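PbSGBP-B lipoprotein (Prevotella bryantii B14, PDB 6D2Y) probably binds polysaccharides at the bacterial cell surface as a lipoprotein of a polysaccharide utilization locus, and carries a magnesium ion. Local coordinates at residues A323-A327 / G328-I332. Sequence-based numbering, arbitrary orientation.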
ATOM      1  N   ALA A 323       5.607  -0.900 -24.962  1.00 52.11           N
ATOM      2  CA  ALA A 323       4.548  -1.902 -24.915  1.00 48.98           C
ATOM      3  C   ALA A 323       3.552  -1.532 -23.815  1.00 50.99           C
ATOM      4  O   ALA A 323       3.285  -2.296 -22.891  1.00 55.24           O
ATOM      5  CB  ALA A 323       5.128  -3.297 -24.697  1.00 48.17           C
ATOM      6  N   GLY A 324       2.983  -0.335 -23.928  1.00 49.82           N
ATOM      7  CA  GLY A 324       2.102   0.164 -22.891  1.00 45.91           C
ATOM      8  C   GLY A 324       0.826  -0.647 -22.767  1.00 52.24           C
ATOM      9  O   GLY A 324       0.356  -1.276 -23.716  1.00 46.59           O
ATOM     10  N   TRP A 325       0.263  -0.623 -21.562  1.00 51.73           N
ATOM     11  CA  TRP A 325      -0.964  -1.336 -21.225  1.00 53.91           C
ATOM     12  C   TRP A 325      -2.066  -0.302 -21.040  1.00 58.11           C
ATOM     13  O   TRP A 325      -2.084   0.420 -20.037  1.00 63.84           O
ATOM     14  CB  TRP A 325      -0.767  -2.174 -19.964  1.00 46.29           C
ATOM     15  CG  TRP A 325      -2.010  -2.835 -19.455  1.00 48.53           C
ATOM     16  CD1 TRP A 325      -3.052  -3.310 -20.197  1.00 43.82           C
ATOM     17  CD2 TRP A 325      -2.339  -3.096 -18.086  1.00 50.02           C
ATOM     18  NE1 TRP A 325      -4.012  -3.850 -19.374  1.00 48.53           N
ATOM     19  CE2 TRP A 325      -3.597  -3.733 -18.073  1.00 46.28           C
ATOM     20  CE3 TRP A 325      -1.692  -2.854 -16.871  1.00 49.26           C
ATOM     21  CZ2 TRP A 325      -4.221  -4.130 -16.892  1.00 43.83           C
ATOM     22  CZ3 TRP A 325      -2.314  -3.250 -15.699  1.00 52.33           C
ATOM     23  CH2 TRP A 325      -3.564  -3.881 -15.719  1.00 49.30           C
ATOM     24  N   GLY A 326      -2.979  -0.231 -22.004  1.00 56.48           N
ATOM     25  CA  GLY A 326      -3.992   0.805 -21.987  1.00 57.89           C
ATOM     26  C   GLY A 326      -5.414   0.303 -22.111  1.00 56.66           C
ATOM     27  O   GLY A 326      -6.354   1.103 -22.152  1.00 57.95           O
ATOM     28  N   ALA A 327      -5.599  -1.012 -22.178  1.00 51.45           N
ATOM     29  CA  ALA A 327      -6.943  -1.562 -22.265  1.00 56.73           C
ATOM     30  C   ALA A 327      -6.966  -2.928 -21.602  1.00 58.98           C
ATOM     31  O   ALA A 327      -5.932  -3.577 -21.430  1.00 57.89           O
ATOM     32  CB  ALA A 327      -7.423  -1.663 -23.717  1.00 59.37           C
ATOM     33  N   GLY A 328      -8.164  -3.358 -21.229  1.00 60.65           N
ATOM     34  CA  GLY A 328      -8.346  -4.668 -20.661  1.00 59.28           C
ATOM     35  C   GLY A 328      -7.964  -4.718 -19.203  1.00 59.74           C
ATOM     36  O   GLY A 328      -6.788  -4.833 -18.841  1.00 59.02           O
ATOM     37  N   PRO A 329      -8.965  -4.631 -18.335  1.00 62.33           N
ATOM     38  CA  PRO A 329      -8.690  -4.618 -16.897  1.00 63.08           C
ATOM     39  C   PRO A 329      -8.138  -5.954 -16.428  1.00 58.77           C
ATOM     40  O   PRO A 329      -8.566  -7.020 -16.876  1.00 58.71           O
ATOM     41  CB  PRO A 329     -10.062  -4.332 -16.278  1.00 63.31           C
ATOM     42  CG  PRO A 329     -10.916  -3.813 -17.399  1.00 61.09           C
ATOM     43  CD  PRO A 329     -10.402  -4.500 -18.625  1.00 56.87           C
HETATM   44  N   MSE A 330      -7.264  -5.921 -15.456  1.00 54.03           N
HETATM   45  CA  MSE A 330      -6.659  -7.086 -14.935  1.00 49.14           C
HETATM   46  C   MSE A 330      -7.440  -7.671 -13.843  1.00 51.12           C
HETATM   47  O   MSE A 330      -7.421  -7.184 -12.759  1.00 50.34           O
HETATM   48  CB  MSE A 330      -5.301  -6.715 -14.387  1.00 48.01           C
HETATM   49  CG  MSE A 330      -4.481  -7.911 -13.949  1.00 47.88           C
HETATM   50 SE   MSE A 330      -2.786  -7.653 -13.079  0.59 49.63          SE
HETATM   51  CE  MSE A 330      -1.722  -7.062 -14.525  1.00 56.02           C
ATOM     52  N   GLN A 331      -8.089  -8.767 -14.104  1.00 50.70           N
ATOM     53  CA  GLN A 331      -8.893  -9.455 -13.104  1.00 54.00           C
ATOM     54  C   GLN A 331      -8.032 -10.530 -12.452  1.00 50.79           C
ATOM     55  O   GLN A 331      -7.550 -11.443 -13.131  1.00 52.29           O
ATOM     56  CB  GLN A 331     -10.155 -10.053 -13.726  1.00 55.50           C
ATOM     57  CG  GLN A 331     -10.930  -9.044 -14.566  1.00 60.67           C
ATOM     58  CD  GLN A 331     -12.395  -9.397 -14.739  1.00 62.78           C
ATOM     59  OE1 GLN A 331     -12.952 -10.188 -13.978  1.00 63.02           O
ATOM     60  NE2 GLN A 331     -13.032  -8.793 -15.737  1.00 61.90           N
ATOM     61  N   ILE A 332      -7.814 -10.400 -11.150  1.00 50.16           N
ATOM     62  CA  ILE A 332      -7.041 -11.361 -10.375  1.00 52.67           C
ATOM     63  C   ILE A 332      -8.033 -12.168  -9.549  1.00 55.21           C
ATOM     64  O   ILE A 332      -8.625 -11.651  -8.595  1.00 52.43           O
ATOM     65  CB  ILE A 332      -5.998 -10.661  -9.494  1.00 47.50           C
ATOM     66  CG1 ILE A 332      -5.148  -9.710 -10.343  1.00 44.71           C
ATOM     67  CG2 ILE A 332      -5.119 -11.678  -8.788  1.00 49.58           C
ATOM     68  CD1 ILE A 332      -4.360  -8.703  -9.537  1.00 43.95           C
TER
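Trp-325 and Met-330 both hold CG anti to the backbone N (chi1 174° and -173°), which helps bring the indole and the selenomethionine chain together, crossing at about a right angle. The six-membered end of the indole meets the base of that chain, Trp-325 CH2 lying 3.6 Å from Met-330 CB. A bend at the last torsion then returns the methyl, so that Met-330 CE comes within 3.9 Å of Trp-325 CH2; a long, flexible selenoether chain lets both its base and its methyl reach the far end of the six-membered ring. At the pyrrole edge, Trp-325 NE1 donates to Gly-328 O at 3.0 Å, with the acceptor almost in the ring plane but the N-H...O angle bent to 139°. The same N-H makes a weak bond to Ala-327 O, at 2.8 Å from NE1, so two successive carbonyls share one buried donor and help fix the ring's rotation. Gly-328 turns the chain here with positive phi, where a CB would collide with Ala-327 O. The turn leads into strand 330-335. Around it, Trp-377 packs edge-to-face with Trp-325, while Met-317 of strand 311-318 and Leu-428 of neighbouring strand 423-428 touch both Trp-325 and Met-330, joining the two sheets of the β-sandwich.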